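Local coordinates for HTPA Reductase (PDB 5U5N), which probably reduces 4-hydroxy-tetrahydrodipicolinate with NADH or NADPH to tetrahydrodipicolinate, a step of lysine biosynthesis by the diaminopimelate route, at residues A[11-25]-A[44-56]. Sequence-based numbering, arbitrary orientation.
Sequences DCTGKVGQAVAEAAV and KRVVIGNVEVDVR. With NAD (nicotinamide-adenine-dinucleotide), chain C.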
loop_
_atom_site.group_PDB
_atom_site.type_symbol
_atom_site.label_atom_id
_atom_site.label_comp_id
_atom_site.label_asym_id
_atom_site.label_seq_id
_atom_site.Cartn_x
_atom_site.Cartn_y
_atom_site.Cartn_z
ATOM N N ASP A 11 15.163 -30.072 1.170
ATOM C CA ASP A 11 14.929 -31.482 0.892
ATOM C C ASP A 11 13.729 -31.544 -0.027
ATOM O O ASP A 11 12.663 -31.103 0.357
ATOM C CB ASP A 11 14.601 -32.141 2.250
ATOM C CG ASP A 11 14.242 -33.624 2.167
ATOM O OD1 ASP A 11 14.217 -34.245 1.079
ATOM O OD2 ASP A 11 13.970 -34.200 3.253
ATOM N N CYS A 12 13.876 -32.109 -1.222
ATOM C CA CYS A 12 12.733 -32.182 -2.131
ATOM C C CYS A 12 11.602 -33.121 -1.661
ATOM O O CYS A 12 10.529 -33.105 -2.270
ATOM C CB CYS A 12 13.179 -32.503 -3.556
ATOM S SG CYS A 12 13.669 -34.207 -3.794
ATOM N N THR A 13 11.828 -33.908 -0.592
ATOM C CA THR A 13 10.784 -34.739 0.014
ATOM C C THR A 13 10.025 -34.081 1.136
ATOM O O THR A 13 9.001 -34.588 1.537
ATOM C CB THR A 13 11.374 -36.066 0.598
ATOM O OG1 THR A 13 12.237 -35.793 1.712
ATOM C CG2 THR A 13 12.141 -36.795 -0.455
ATOM N N GLY A 14 10.547 -32.994 1.689
ATOM C CA GLY A 14 9.773 -32.172 2.629
ATOM C C GLY A 14 8.615 -31.460 1.932
ATOM O O GLY A 14 8.563 -31.434 0.710
ATOM N N LYS A 15 7.681 -30.904 2.687
ATOM C CA LYS A 15 6.452 -30.365 2.069
ATOM C C LYS A 15 6.709 -29.129 1.225
ATOM O O LYS A 15 6.268 -29.073 0.098
ATOM C CB LYS A 15 5.385 -30.055 3.107
ATOM C CG LYS A 15 5.116 -31.180 4.066
ATOM C CD LYS A 15 3.653 -31.471 4.223
ATOM C CE LYS A 15 3.457 -32.216 5.518
ATOM N NZ LYS A 15 3.385 -31.237 6.646
ATOM N N VAL A 16 7.448 -28.167 1.777
ATOM C CA VAL A 16 7.777 -26.915 1.078
ATOM C C VAL A 16 8.851 -27.146 0.037
ATOM O O VAL A 16 8.794 -26.565 -1.054
ATOM C CB VAL A 16 8.237 -25.797 2.061
ATOM C CG1 VAL A 16 8.621 -24.511 1.328
ATOM C CG2 VAL A 16 7.116 -25.477 3.053
ATOM N N GLY A 17 9.855 -27.951 0.399
ATOM C CA GLY A 17 10.903 -28.375 -0.525
ATOM C C GLY A 17 10.368 -29.017 -1.796
ATOM O O GLY A 17 10.757 -28.604 -2.874
ATOM N N GLN A 18 9.428 -29.956 -1.673
ATOM C CA GLN A 18 8.711 -30.531 -2.843
ATOM C C GLN A 18 7.978 -29.454 -3.680
ATOM O O GLN A 18 8.101 -29.428 -4.901
ATOM C CB GLN A 18 7.682 -31.561 -2.376
ATOM C CG GLN A 18 6.796 -32.147 -3.470
ATOM C CD GLN A 18 6.114 -33.430 -3.070
ATOM O OE1 GLN A 18 6.731 -34.311 -2.482
ATOM N NE2 GLN A 18 4.813 -33.543 -3.394
ATOM N N ALA A 19 7.198 -28.596 -3.013
ATOM C CA ALA A 19 6.491 -27.505 -3.693
ATOM C C ALA A 19 7.469 -26.607 -4.458
ATOM O O ALA A 19 7.222 -26.316 -5.612
ATOM C CB ALA A 19 5.649 -26.717 -2.714
ATOM N N VAL A 20 8.615 -26.260 -3.856
ATOM C CA VAL A 20 9.618 -25.433 -4.532
ATOM C C VAL A 20 10.173 -26.114 -5.785
ATOM O O VAL A 20 10.367 -25.468 -6.838
ATOM C CB VAL A 20 10.788 -25.069 -3.595
ATOM C CG1 VAL A 20 11.987 -24.463 -4.348
ATOM C CG2 VAL A 20 10.311 -24.096 -2.525
ATOM N N ALA A 21 10.451 -27.407 -5.656
ATOM C CA ALA A 21 11.039 -28.152 -6.768
ATOM C C ALA A 21 10.056 -28.256 -7.934
ATOM O O ALA A 21 10.424 -28.107 -9.079
ATOM C CB ALA A 21 11.485 -29.545 -6.313
ATOM N N GLU A 22 8.806 -28.530 -7.614
ATOM C CA GLU A 22 7.751 -28.629 -8.622
ATOM C C GLU A 22 7.495 -27.324 -9.337
ATOM O O GLU A 22 7.275 -27.322 -10.548
ATOM C CB GLU A 22 6.462 -29.138 -8.001
ATOM C CG GLU A 22 6.643 -30.589 -7.631
ATOM C CD GLU A 22 5.359 -31.345 -7.564
ATOM O OE1 GLU A 22 4.827 -31.412 -6.430
ATOM O OE2 GLU A 22 4.894 -31.834 -8.640
ATOM N N ALA A 23 7.548 -26.237 -8.579
ATOM C CA ALA A 23 7.405 -24.900 -9.130
ATOM C C ALA A 23 8.624 -24.510 -9.939
ATOM O O ALA A 23 8.469 -23.836 -10.975
ATOM C CB ALA A 23 7.169 -23.900 -8.024
ATOM N N ALA A 24 9.820 -24.926 -9.504
ATOM C CA ALA A 24 11.042 -24.652 -10.267
ATOM C C ALA A 24 10.975 -25.329 -11.636
ATOM O O ALA A 24 11.293 -24.718 -12.645
ATOM C CB ALA A 24 12.305 -25.075 -9.480
ATOM N N VAL A 25 10.552 -26.590 -11.639
ATOM C CA VAL A 25 10.456 -27.433 -12.854
ATOM C C VAL A 25 9.428 -26.837 -13.839
ATOM O O VAL A 25 9.740 -26.630 -14.986
ATOM C CB VAL A 25 10.114 -28.903 -12.483
ATOM C CG1 VAL A 25 9.559 -29.688 -13.634
ATOM C CG2 VAL A 25 11.357 -29.594 -11.957
ATOM N N LYS A 44 16.260 -42.550 -1.662
ATOM C CA LYS A 44 15.125 -42.891 -2.523
ATOM C C LYS A 44 15.150 -42.093 -3.834
ATOM O O LYS A 44 15.919 -41.156 -3.972
ATOM C CB LYS A 44 13.797 -42.624 -1.791
ATOM C CG LYS A 44 13.710 -41.238 -1.134
ATOM C CD LYS A 44 12.454 -41.098 -0.323
ATOM C CE LYS A 44 12.483 -41.880 0.987
ATOM N NZ LYS A 44 13.299 -41.217 2.047
ATOM N N ARG A 45 14.289 -42.490 -4.763
ATOM C CA ARG A 45 14.109 -41.829 -6.048
ATOM C C ARG A 45 12.707 -41.245 -6.036
ATOM O O ARG A 45 11.737 -41.979 -5.886
ATOM C CB ARG A 45 14.207 -42.822 -7.230
ATOM C CG ARG A 45 15.588 -43.130 -7.792
ATOM C CD ARG A 45 15.570 -44.414 -8.644
ATOM N NE ARG A 45 15.291 -45.635 -7.838
ATOM C CZ ARG A 45 15.021 -46.848 -8.308
ATOM N NH1 ARG A 45 14.999 -47.098 -9.622
ATOM N NH2 ARG A 45 14.786 -47.846 -7.448
ATOM N N VAL A 46 12.603 -39.926 -6.198
ATOM C CA VAL A 46 11.290 -39.265 -6.301
ATOM C C VAL A 46 11.130 -38.633 -7.677
ATOM O O VAL A 46 12.122 -38.256 -8.310
ATOM C CB VAL A 46 11.074 -38.207 -5.201
ATOM C CG1 VAL A 46 11.178 -38.825 -3.818
ATOM C CG2 VAL A 46 12.046 -37.049 -5.293
ATOM N N VAL A 47 9.882 -38.501 -8.136
ATOM C CA VAL A 47 9.593 -37.820 -9.401
ATOM C C VAL A 47 9.087 -36.402 -9.120
ATOM O O VAL A 47 8.087 -36.242 -8.454
ATOM C CB VAL A 47 8.550 -38.581 -10.247
ATOM C CG1 VAL A 47 8.585 -38.059 -11.680
ATOM C CG2 VAL A 47 8.811 -40.085 -10.228
ATOM N N ILE A 48 9.807 -35.393 -9.606
ATOM C CA ILE A 48 9.381 -33.973 -9.545
ATOM C C ILE A 48 9.096 -33.534 -10.974
ATOM O O ILE A 48 10.011 -33.348 -11.761
ATOM C CB ILE A 48 10.459 -33.044 -8.928
ATOM C CG1 ILE A 48 10.821 -33.451 -7.486
ATOM C CG2 ILE A 48 10.029 -31.557 -8.943
ATOM C CD1 ILE A 48 9.626 -33.666 -6.580
ATOM N N GLY A 49 7.820 -33.368 -11.310
ATOM C CA GLY A 49 7.426 -33.174 -12.705
ATOM C C GLY A 49 7.749 -34.445 -13.467
ATOM O O GLY A 49 7.274 -35.518 -13.089
ATOM N N ASN A 50 8.585 -34.329 -14.492
ATOM C CA ASN A 50 9.139 -35.494 -15.213
ATOM C C ASN A 50 10.630 -35.663 -14.936
ATOM O O ASN A 50 11.359 -36.253 -15.747
ATOM C CB ASN A 50 8.905 -35.375 -16.722
ATOM C CG ASN A 50 7.532 -35.864 -17.139
ATOM O OD1 ASN A 50 6.962 -36.784 -16.535
ATOM N ND2 ASN A 50 6.994 -35.262 -18.206
ATOM N N VAL A 51 11.089 -35.173 -13.787
ATOM C CA VAL A 51 12.501 -35.268 -13.392
ATOM C C VAL A 51 12.607 -36.204 -12.195
ATOM O O VAL A 51 11.944 -36.020 -11.185
ATOM C CB VAL A 51 13.099 -33.890 -13.041
ATOM C CG1 VAL A 51 14.551 -34.005 -12.564
ATOM C CG2 VAL A 51 12.959 -32.949 -14.235
ATOM N N GLU A 52 13.448 -37.218 -12.335
ATOM C CA GLU A 52 13.656 -38.217 -11.312
ATOM C C GLU A 52 14.796 -37.717 -10.439
ATOM O O GLU A 52 15.879 -37.505 -10.936
ATOM C CB GLU A 52 13.985 -39.544 -11.983
ATOM C CG GLU A 52 14.116 -40.716 -11.006
ATOM C CD GLU A 52 14.795 -41.925 -11.611
ATOM O OE1 GLU A 52 14.241 -42.457 -12.615
ATOM O OE2 GLU A 52 15.880 -42.298 -11.079
ATOM N N VAL A 53 14.537 -37.489 -9.153
ATOM C CA VAL A 53 15.563 -36.990 -8.227
ATOM C C VAL A 53 16.052 -38.119 -7.320
ATOM O O VAL A 53 15.264 -38.757 -6.629
ATOM C CB VAL A 53 15.057 -35.814 -7.350
ATOM C CG1 VAL A 53 16.148 -35.302 -6.422
ATOM C CG2 VAL A 53 14.562 -34.660 -8.227
ATOM N N ASP A 54 17.359 -38.316 -7.332
ATOM C CA ASP A 54 18.068 -39.227 -6.439
ATOM C C ASP A 54 18.232 -38.553 -5.061
ATOM O O ASP A 54 19.068 -37.679 -4.885
ATOM C CB ASP A 54 19.425 -39.521 -7.079
ATOM C CG ASP A 54 20.193 -40.619 -6.405
ATOM O OD1 ASP A 54 19.681 -41.271 -5.473
ATOM O OD2 ASP A 54 21.349 -40.858 -6.840
ATOM N N VAL A 55 17.401 -38.946 -4.102
ATOM C CA VAL A 55 17.441 -38.384 -2.761
ATOM C C VAL A 55 18.447 -39.212 -1.900
ATOM O O VAL A 55 18.321 -40.435 -1.769
ATOM C CB VAL A 55 16.031 -38.356 -2.152
ATOM C CG1 VAL A 55 16.066 -37.819 -0.730
ATOM C CG2 VAL A 55 15.096 -37.517 -3.045
ATOM N N ARG A 56 19.441 -38.524 -1.347
ATOM C CA ARG A 56 20.557 -39.155 -0.689
ATOM C C ARG A 56 20.523 -38.742 0.774
ATOM O O ARG A 56 20.026 -37.670 1.125
ATOM C CB ARG A 56 21.867 -38.727 -1.349
ATOM C CG ARG A 56 21.908 -38.950 -2.861
ATOM C CD ARG A 56 22.266 -40.391 -3.227
ATOM N NE ARG A 56 23.719 -40.622 -3.119
ATOM C CZ ARG A 56 24.630 -40.314 -4.057
ATOM N NH1 ARG A 56 24.285 -39.803 -5.242
ATOM N NH2 ARG A 56 25.915 -40.513 -3.805
HETATM P PA NAD C . 8.951 -30.820 6.462
HETATM O O1A NAD C . 9.020 -31.375 7.874
HETATM O O2A NAD C . 7.807 -31.165 5.530
HETATM O O5B NAD C . 10.289 -31.168 5.671
HETATM C C5B NAD C . 11.572 -30.772 6.117
HETATM C C4B NAD C . 12.539 -31.818 5.577
HETATM O O4B NAD C . 13.894 -31.478 5.868
HETATM C C3B NAD C . 12.292 -33.215 6.146
HETATM O O3B NAD C . 11.733 -34.053 5.118
HETATM C C2B NAD C . 13.658 -33.670 6.684
HETATM O O2B NAD C . 13.902 -35.076 6.451
HETATM C C1B NAD C . 14.633 -32.697 5.992
HETATM N N9A NAD C . 15.945 -32.426 6.641
HETATM C C8A NAD C . 16.198 -32.307 7.961
HETATM N N7A NAD C . 17.509 -32.052 8.175
HETATM C C5A NAD C . 18.120 -31.991 6.978
HETATM C C6A NAD C . 19.499 -31.772 6.491
HETATM N N6A NAD C . 20.511 -31.544 7.356
HETATM N N1A NAD C . 19.727 -31.790 5.160
HETATM C C2A NAD C . 18.737 -32.023 4.271
HETATM N N3A NAD C . 17.454 -32.243 4.650
HETATM C C4A NAD C . 17.088 -32.235 5.965
HETATM O O3 NAD C . 9.118 -29.218 6.600
HETATM P PN NAD C . 8.403 -28.145 5.616
HETATM O O1N NAD C . 6.924 -28.242 5.914
HETATM O O2N NAD C . 8.904 -28.348 4.198
HETATM O O5D NAD C . 9.084 -26.792 6.173
HETATM C C5D NAD C . 10.500 -26.655 6.124
HETATM C C4D NAD C . 10.997 -25.368 6.767
HETATM O O4D NAD C . 10.652 -24.261 5.927
HETATM C C3D NAD C . 10.396 -25.083 8.152
HETATM O O3D NAD C . 11.390 -24.575 9.060
HETATM C C2D NAD C . 9.341 -24.030 7.877
HETATM O O2D NAD C . 9.134 -23.129 8.966
HETATM C C1D NAD C . 9.950 -23.278 6.702
HETATM N N1N NAD C . 9.006 -22.485 5.887
HETATM C C2N NAD C . 9.422 -21.255 5.534
HETATM C C3N NAD C . 8.642 -20.404 4.755
HETATM C C7N NAD C . 9.141 -19.017 4.392
HETATM O O7N NAD C . 8.317 -18.147 4.161
HETATM N N7N NAD C . 10.449 -18.722 4.331
HETATM C C4N NAD C . 7.390 -20.865 4.345
HETATM C C5N NAD C . 6.963 -22.138 4.714
HETATM C C6N NAD C . 7.795 -22.941 5.493
#
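Cys12, Thr13 and one side of helix 15-25 pack by apolar contact against the beta hairpin 44-56, beside the dinucleotide-binding loop of the Rossmann-type domain; no hydrogen bond crosses between them. The hairpin turns through a type II' turn from Ile48 to Val51. At its open end, in the conformer given here, the sulfur of Cys12 sits among three valines, with SG 3.6 Å from Val46 CG2 and Val53 and Val55 also touching it. Beside it, Thr13 turns its methyl CG2 onto Val46 and Val55, leaving OG1 for Asp11. At the turn end, Ile48 lies against the helix: CG2, anti to the backbone N, is the branch that reaches the helix, 3.6 Å from Ala21 CB and also against Val25 CG2. Gly49 follows with positive phi; a CB there would run into Val25 CG1. Asp11 ties this loop to the cofactor. Its OD1 takes Thr13 OG1 at 2.6 Å on the syn side but tilted 34° out of the carboxylate plane, with Thr13 N reaching it from the same face at 2.9 Å and closing an Asx turn; its OD2 accepts the adenosine ribose hydroxyl O3B of NAD at 2.9 Å and weakly O2B, and is also hydrogen-bonded to Thr37. With an alanine here the ribose hydroxyls would probably lose this acceptor, and Thr13 the side chain that grips both its hydroxyl and its backbone N. Past Gly14 at the N-cap, Lys15 N and Val16 N bind the two phosphates at the helix start. Val20 and Ala21 rest on Val9 of strand 7-10, Ala23 meets helix 241-259, and strand 51-57 pairs with strand 34-37, completing the small mixed sheet beside the helix.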